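Local coordinates for diol-dehydratase (Roseburia inulinivorans, PDB 5I2A), which probably dehydrates 1,2-propanediol as a B12-independent diol dehydratase of the glycyl radical enzyme family, at residues Phe57-Leu61 and Val275-Glu279; Ala32-Leu36 and Lys62-Ile66. One frame throughout, in Å; residues are numbered along the deposited sequence.

Interaction 1: residues Phe57-Leu61 and Val275-Glu279; sequences FEHIL and VLQIE
Val275 O takes two backbone hydrogen bonds at the end of helix 262-279, from Glu279 N at 2.8 Å and from Ile278 N at 3.0 Å, and the ring of Phe57 brings its edge to this same oxygen, CE1 lying 3.6 Å from Val275 O. With CG anti to the backbone N (chi1 -174°), Phe57 reaches out from helix 49-63 into a slot lined by Val275 and Glu279. One face of the ring is covered, toward its rim, by CD1 of Leu61 from its own helix; the opposite face receives Glu279 CG in a CH-pi contact, 4.3 Å from the ring centroid and 20° off the normal. The ring is thus clamped between an aliphatic branch and the methylene part of a glutamate. This is helix-to-helix packing in a chain that is about half helix, of the pyruvate formate lyase-like family, the two short segments running at 121° with their axes 10.8 Å apart. Beside the ring, Ile278 supplies the second patch: its CG2 meets CG2 of Ile60 at 3.7 Å, the two side chains lying alongside with their ends pointing opposite ways, and its CD1 touches Leu61 CD2 at 3.9 Å. No hydrogen bond joins the segments. The carboxylate of Glu279, a buried residue, turns instead to helix 525-529, where Phe526 N and Glu527 N each donate to one of its oxygens, while Ser213 and Val217 of helix 200-233 also pack on Phe57.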
ATOM      1  N   PHE A  57     -16.885  -2.339  -9.506  1.00 15.81           N
ATOM      2  CA  PHE A  57     -18.220  -2.055  -8.970  1.00 16.50           C
ATOM      3  C   PHE A  57     -19.077  -1.495 -10.100  1.00 17.91           C
ATOM      4  O   PHE A  57     -20.211  -1.907 -10.295  1.00 15.82           O
ATOM      5  CB  PHE A  57     -18.122  -1.074  -7.798  1.00 11.05           C
ATOM      6  CG  PHE A  57     -19.422  -0.813  -7.059  1.00 13.57           C
ATOM      7  CD1 PHE A  57     -20.182  -1.850  -6.542  1.00 13.15           C
ATOM      8  CD2 PHE A  57     -19.834   0.495  -6.814  1.00 12.76           C
ATOM      9  CE1 PHE A  57     -21.346  -1.592  -5.823  1.00 13.02           C
ATOM     10  CE2 PHE A  57     -20.986   0.761  -6.087  1.00 13.49           C
ATOM     11  CZ  PHE A  57     -21.741  -0.285  -5.589  1.00 12.97           C
ATOM     12  N   GLU A  58     -18.506  -0.575 -10.865  1.00 16.04           N
ATOM     13  CA  GLU A  58     -19.191  -0.033 -12.027  1.00 17.29           C
ATOM     14  C   GLU A  58     -19.559  -1.132 -13.031  1.00 18.42           C
ATOM     15  O   GLU A  58     -20.692  -1.194 -13.492  1.00 17.08           O
ATOM     16  CB  GLU A  58     -18.329   1.031 -12.691  1.00 17.78           C
ATOM     17  CG  GLU A  58     -18.794   1.490 -14.071  1.00 22.58           C
ATOM     18  CD  GLU A  58     -17.789   2.453 -14.690  1.00 22.58           C
ATOM     19  OE1 GLU A  58     -16.682   2.005 -15.017  1.00 23.62           O
ATOM     20  OE2 GLU A  58     -18.085   3.651 -14.813  1.00 27.62           O
ATOM     21  N   HIS A  59     -18.610  -2.007 -13.338  1.00 16.25           N
ATOM     22  CA  HIS A  59     -18.839  -3.041 -14.334  1.00 16.28           C
ATOM     23  C   HIS A  59     -19.877  -4.050 -13.850  1.00 21.77           C
ATOM     24  O   HIS A  59     -20.685  -4.537 -14.636  1.00 18.17           O
ATOM     25  CB  HIS A  59     -17.543  -3.757 -14.673  1.00 17.96           C
ATOM     26  CG  HIS A  59     -17.625  -4.607 -15.902  1.00 18.61           C
ATOM     27  ND1 HIS A  59     -17.892  -4.087 -17.148  1.00 21.47           N
ATOM     28  CD2 HIS A  59     -17.439  -5.936 -16.078  1.00 16.43           C
ATOM     29  CE1 HIS A  59     -17.884  -5.063 -18.039  1.00 19.13           C
ATOM     30  NE2 HIS A  59     -17.606  -6.192 -17.415  1.00 18.89           N
ATOM     31  N   ILE A  60     -19.839  -4.370 -12.561  1.00 15.96           N
ATOM     32  CA  ILE A  60     -20.808  -5.279 -11.980  1.00 13.67           C
ATOM     33  C   ILE A  60     -22.216  -4.664 -12.050  1.00 18.61           C
ATOM     34  O   ILE A  60     -23.142  -5.313 -12.495  1.00 18.37           O
ATOM     35  CB  ILE A  60     -20.453  -5.642 -10.516  1.00 12.14           C
ATOM     36  CG1 ILE A  60     -19.184  -6.483 -10.459  1.00 13.03           C
ATOM     37  CG2 ILE A  60     -21.590  -6.401  -9.860  1.00 14.77           C
ATOM     38  CD1 ILE A  60     -18.463  -6.411  -9.142  1.00 16.94           C
ATOM     39  N   LEU A  61     -22.374  -3.408 -11.650  1.00 15.88           N
ATOM     40  CA  LEU A  61     -23.708  -2.838 -11.585  1.00 17.31           C
ATOM     41  C   LEU A  61     -24.279  -2.578 -12.987  1.00 21.12           C
ATOM     42  O   LEU A  61     -25.489  -2.586 -13.170  1.00 17.94           O
ATOM     43  CB  LEU A  61     -23.718  -1.552 -10.754  1.00 15.48           C
ATOM     44  CG  LEU A  61     -23.466  -1.710  -9.246  1.00 15.73           C
ATOM     45  CD1 LEU A  61     -23.677  -0.387  -8.526  1.00 14.19           C
ATOM     46  CD2 LEU A  61     -24.332  -2.799  -8.624  1.00 13.83           C
ATOM     47  N   VAL A 275     -26.850  -2.402  -2.739  1.00 13.44           N
ATOM     48  CA  VAL A 275     -25.601  -2.326  -3.498  1.00 15.29           C
ATOM     49  C   VAL A 275     -24.370  -2.381  -2.588  1.00 15.34           C
ATOM     50  O   VAL A 275     -23.320  -2.834  -3.020  1.00 14.87           O
ATOM     51  CB  VAL A 275     -25.511  -1.062  -4.389  1.00 15.67           C
ATOM     52  CG1 VAL A 275     -26.626  -1.066  -5.432  1.00 15.38           C
ATOM     53  CG2 VAL A 275     -25.500   0.224  -3.545  1.00 14.08           C
ATOM     54  N   LEU A 276     -24.506  -1.942  -1.336  1.00 13.87           N
ATOM     55  CA  LEU A 276     -23.428  -2.087  -0.364  1.00 15.01           C
ATOM     56  C   LEU A 276     -23.005  -3.550  -0.282  1.00 12.65           C
ATOM     57  O   LEU A 276     -21.832  -3.846  -0.109  1.00 11.20           O
ATOM     58  CB  LEU A 276     -23.845  -1.574   1.018  1.00 10.44           C
ATOM     59  CG  LEU A 276     -23.884  -0.050   1.185  1.00 13.10           C
ATOM     60  CD1 LEU A 276     -24.534   0.308   2.502  1.00 12.69           C
ATOM     61  CD2 LEU A 276     -22.476   0.563   1.092  1.00 12.73           C
ATOM     62  N   GLN A 277     -23.971  -4.454  -0.441  1.00 13.34           N
ATOM     63  CA  GLN A 277     -23.717  -5.887  -0.290  1.00 13.17           C
ATOM     64  C   GLN A 277     -23.409  -6.575  -1.625  1.00 14.98           C
ATOM     65  O   GLN A 277     -23.125  -7.771  -1.675  1.00 14.20           O
ATOM     66  CB  GLN A 277     -24.905  -6.541   0.428  1.00 11.33           C
ATOM     67  CG  GLN A 277     -25.028  -5.952   1.849  1.00 10.25           C
ATOM     68  CD  GLN A 277     -26.153  -6.515   2.654  1.00 13.68           C
ATOM     69  OE1 GLN A 277     -26.017  -7.563   3.272  1.00 15.26           O
ATOM     70  NE2 GLN A 277     -27.277  -5.802   2.680  1.00 13.87           N
ATOM     71  N   ILE A 278     -23.446  -5.792  -2.692  1.00 14.45           N
ATOM     72  CA  ILE A 278     -22.851  -6.177  -3.960  1.00 13.29           C
ATOM     73  C   ILE A 278     -21.377  -5.730  -3.976  1.00 11.47           C
ATOM     74  O   ILE A 278     -20.507  -6.479  -4.389  1.00 13.22           O
ATOM     75  CB  ILE A 278     -23.620  -5.555  -5.149  1.00 13.19           C
ATOM     76  CG1 ILE A 278     -25.015  -6.181  -5.271  1.00 15.59           C
ATOM     77  CG2 ILE A 278     -22.849  -5.711  -6.458  1.00 13.29           C
ATOM     78  CD1 ILE A 278     -25.868  -5.531  -6.364  1.00 16.66           C
ATOM     79  N   GLU A 279     -21.115  -4.514  -3.504  1.00 11.51           N
ATOM     80  CA  GLU A 279     -19.756  -3.980  -3.457  1.00 12.78           C
ATOM     81  C   GLU A 279     -18.853  -4.878  -2.629  1.00 13.22           C
ATOM     82  O   GLU A 279     -17.732  -5.156  -3.018  1.00 13.41           O
ATOM     83  CB  GLU A 279     -19.716  -2.550  -2.882  1.00 12.49           C
ATOM     84  CG  GLU A 279     -18.307  -1.943  -2.989  1.00 15.09           C
ATOM     85  CD  GLU A 279     -18.159  -0.566  -2.343  1.00 15.94           C
ATOM     86  OE1 GLU A 279     -18.841  -0.290  -1.331  1.00 14.34           O
ATOM     87  OE2 GLU A 279     -17.355   0.233  -2.880  1.00 14.30           O
TER

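Interaction 2: residues Ala32-Leu36 and Lys62-Ile66; sequences ARAEL and KNLPI
Leu36 pushes its two methyls against the end of helix 49-63: CD2 rests on Asn63 CB at 3.6 Å, while CD1 settles over the backbone where the helix stops, 3.6 Å from Leu64 N. The side chain of Leu36 slants across that of Asn63, whose amide nitrogen is held by His59 O one turn back in its own helix. From the other segment comes the answering bump, Leu64. Its CG is anti to the backbone N (chi1 -159°), which carries CD1 into the shallow hollow between Ala32 and Leu36, one turn apart on helix 32-43. There Leu64 CD1 lies 3.7 Å from Ala32 CB, 3.8 Å from Arg33 N at the floor and 4.0 Å from Leu36 CD1. The arrangement joins two helices that follow one another in the N-terminal part of the PFL-like region: helix 49-63 ends here, and Leu64, the first residue after it to leave helical angles, turns the chain into an extended course that passes Ala32 with Pro65 and then leads away from helix 32-43. The ring carbon CD of Pro65 is 3.8 Å from Ala32 CB, so this small methyl is met by both Leu64 and Pro65. All the contacts between the segments are van der Waals. Arg33 sends its guanidinium away from Leu64 to a salt bridge with Glu90, and Gln86, which also packs on Leu64, accepts a hydrogen bond from Arg33 N.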
ATOM      1  N   ALA A  32     -22.561 -14.808 -11.898  1.00 15.72           N
ATOM      2  CA  ALA A  32     -22.419 -13.578 -12.669  1.00 16.98           C
ATOM      3  C   ALA A  32     -21.460 -12.547 -12.027  1.00 16.79           C
ATOM      4  O   ALA A  32     -20.663 -11.947 -12.731  1.00 18.16           O
ATOM      5  CB  ALA A  32     -23.772 -12.946 -12.899  1.00 16.08           C
ATOM      6  N   ARG A  33     -21.548 -12.327 -10.718  1.00 14.95           N
ATOM      7  CA  ARG A  33     -20.670 -11.337 -10.080  1.00 15.11           C
ATOM      8  C   ARG A  33     -19.200 -11.705 -10.261  1.00 13.98           C
ATOM      9  O   ARG A  33     -18.373 -10.852 -10.574  1.00 14.85           O
ATOM     10  CB  ARG A  33     -20.967 -11.183  -8.581  1.00 12.34           C
ATOM     11  CG  ARG A  33     -20.238  -9.984  -7.948  1.00 12.83           C
ATOM     12  CD  ARG A  33     -20.474  -9.858  -6.432  1.00 13.23           C
ATOM     13  NE  ARG A  33     -19.691  -8.752  -5.880  1.00 13.84           N
ATOM     14  CZ  ARG A  33     -18.380  -8.806  -5.647  1.00 14.08           C
ATOM     15  NH1 ARG A  33     -17.705  -9.922  -5.886  1.00 11.43           N
ATOM     16  NH2 ARG A  33     -17.748  -7.750  -5.141  1.00 12.04           N
ATOM     17  N   ALA A  34     -18.888 -12.975 -10.047  1.00 14.86           N
ATOM     18  CA  ALA A  34     -17.509 -13.434 -10.125  1.00 16.91           C
ATOM     19  C   ALA A  34     -16.981 -13.234 -11.538  1.00 18.05           C
ATOM     20  O   ALA A  34     -15.847 -12.813 -11.729  1.00 17.25           O
ATOM     21  CB  ALA A  34     -17.405 -14.887  -9.706  1.00 13.38           C
ATOM     22  N   GLU A  35     -17.820 -13.513 -12.531  1.00 18.41           N
ATOM     23  CA  GLU A  35     -17.426 -13.281 -13.917  1.00 19.62           C
ATOM     24  C   GLU A  35     -17.179 -11.798 -14.189  1.00 16.84           C
ATOM     25  O   GLU A  35     -16.213 -11.434 -14.848  1.00 20.41           O
ATOM     26  CB  GLU A  35     -18.491 -13.816 -14.879  1.00 18.93           C
ATOM     27  CG  GLU A  35     -18.534 -15.331 -14.895  1.00 18.86           C
ATOM     28  CD  GLU A  35     -19.530 -15.891 -15.892  1.00 24.11           C
ATOM     29  OE1 GLU A  35     -20.510 -15.203 -16.220  1.00 21.49           O
ATOM     30  OE2 GLU A  35     -19.314 -17.025 -16.351  1.00 24.67           O
ATOM     31  N   LEU A  36     -18.051 -10.943 -13.678  1.00 12.69           N
ATOM     32  CA  LEU A  36     -17.940  -9.526 -13.964  1.00 14.91           C
ATOM     33  C   LEU A  36     -16.770  -8.850 -13.234  1.00 15.90           C
ATOM     34  O   LEU A  36     -16.118  -7.979 -13.803  1.00 17.21           O
ATOM     35  CB  LEU A  36     -19.252  -8.816 -13.635  1.00 15.75           C
ATOM     36  CG  LEU A  36     -20.418  -9.198 -14.564  1.00 17.07           C
ATOM     37  CD1 LEU A  36     -21.741  -8.696 -14.000  1.00 15.36           C
ATOM     38  CD2 LEU A  36     -20.193  -8.671 -15.985  1.00 17.10           C
ATOM     39  N   LYS A  62     -23.412  -2.365 -13.973  1.00 18.04           N
ATOM     40  CA  LYS A  62     -23.877  -2.159 -15.342  1.00 17.33           C
ATOM     41  C   LYS A  62     -24.426  -3.449 -15.939  1.00 18.09           C
ATOM     42  O   LYS A  62     -25.369  -3.413 -16.707  1.00 17.75           O
ATOM     43  CB  LYS A  62     -22.758  -1.616 -16.236  1.00 21.60           C
ATOM     44  CG  LYS A  62     -22.645  -0.105 -16.223  1.00 25.59           C
ATOM     45  CD  LYS A  62     -21.319   0.395 -16.805  1.00 29.51           C
ATOM     46  CE  LYS A  62     -21.119  -0.030 -18.257  1.00 33.56           C
ATOM     47  NZ  LYS A  62     -19.723   0.256 -18.729  1.00 34.01           N
ATOM     48  N   ASN A  63     -23.856  -4.588 -15.561  1.00 18.13           N
ATOM     49  CA  ASN A  63     -24.133  -5.833 -16.277  1.00 17.57           C
ATOM     50  C   ASN A  63     -24.795  -6.960 -15.503  1.00 18.80           C
ATOM     51  O   ASN A  63     -25.255  -7.924 -16.102  1.00 16.75           O
ATOM     52  CB  ASN A  63     -22.828  -6.369 -16.884  1.00 16.06           C
ATOM     53  CG  ASN A  63     -22.229  -5.400 -17.896  1.00 21.91           C
ATOM     54  OD1 ASN A  63     -22.747  -5.250 -18.990  1.00 24.44           O
ATOM     55  ND2 ASN A  63     -21.153  -4.723 -17.519  1.00 18.56           N
ATOM     56  N   LEU A  64     -24.830  -6.858 -14.180  1.00 16.62           N
ATOM     57  CA  LEU A  64     -25.428  -7.903 -13.368  1.00 17.33           C
ATOM     58  C   LEU A  64     -26.906  -8.082 -13.757  1.00 17.93           C
ATOM     59  O   LEU A  64     -27.625  -7.108 -13.881  1.00 20.89           O
ATOM     60  CB  LEU A  64     -25.293  -7.559 -11.891  1.00 15.84           C
ATOM     61  CG  LEU A  64     -25.389  -8.677 -10.865  1.00 18.77           C
ATOM     62  CD1 LEU A  64     -24.280  -9.720 -11.072  1.00 14.15           C
ATOM     63  CD2 LEU A  64     -25.344  -8.079  -9.446  1.00 16.60           C
ATOM     64  N   PRO A  65     -27.339  -9.327 -13.994  1.00 16.89           N
ATOM     65  CA  PRO A  65     -28.753  -9.532 -14.327  1.00 19.30           C
ATOM     66  C   PRO A  65     -29.650  -8.955 -13.236  1.00 23.01           C
ATOM     67  O   PRO A  65     -29.357  -9.101 -12.044  1.00 17.62           O
ATOM     68  CB  PRO A  65     -28.882 -11.051 -14.414  1.00 16.40           C
ATOM     69  CG  PRO A  65     -27.486 -11.506 -14.829  1.00 19.40           C
ATOM     70  CD  PRO A  65     -26.572 -10.583 -14.036  1.00 14.76           C
ATOM     71  N   ILE A  66     -30.694  -8.252 -13.657  1.00 15.88           N
ATOM     72  CA  ILE A  66     -31.656  -7.704 -12.726  1.00 20.62           C
ATOM     73  C   ILE A  66     -33.013  -8.339 -13.000  1.00 23.00           C
ATOM     74  O   ILE A  66     -33.241  -8.908 -14.073  1.00 19.33           O
ATOM     75  CB  ILE A  66     -31.764  -6.173 -12.833  1.00 18.17           C
ATOM     76  CG1 ILE A  66     -32.304  -5.774 -14.210  1.00 18.38           C
ATOM     77  CG2 ILE A  66     -30.412  -5.508 -12.527  1.00 16.46           C
ATOM     78  CD1 ILE A  66     -32.719  -4.329 -14.280  1.00 17.37           C
TER

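How the interactions relate
Helix 49-63 is common to both contacts: interaction 1 uses residues 57-61 and the 62-66 segment of interaction 2 begins at the very next residue, the centres of the two contacts about 9 Å apart. Helix 32-43 and the end of helix 262-279 are also tied directly, for Arg33 of interaction 2 extends to interaction 1, its NE 2.8 Å from Ile278 O in a probable hydrogen bond. The two contacts also meet through apolar packing, Leu36 CB lying 3.9 Å from Ile60 CG1. A further polar tie comes from Arg223 of helix 200-233, whose NH1 is hydrogen-bonded to both Leu61 O and Leu64 O, spanning the end of helix 49-63. The centres of interactions 1 and 2 lie about 22 and 27 Å from the centre of the chain.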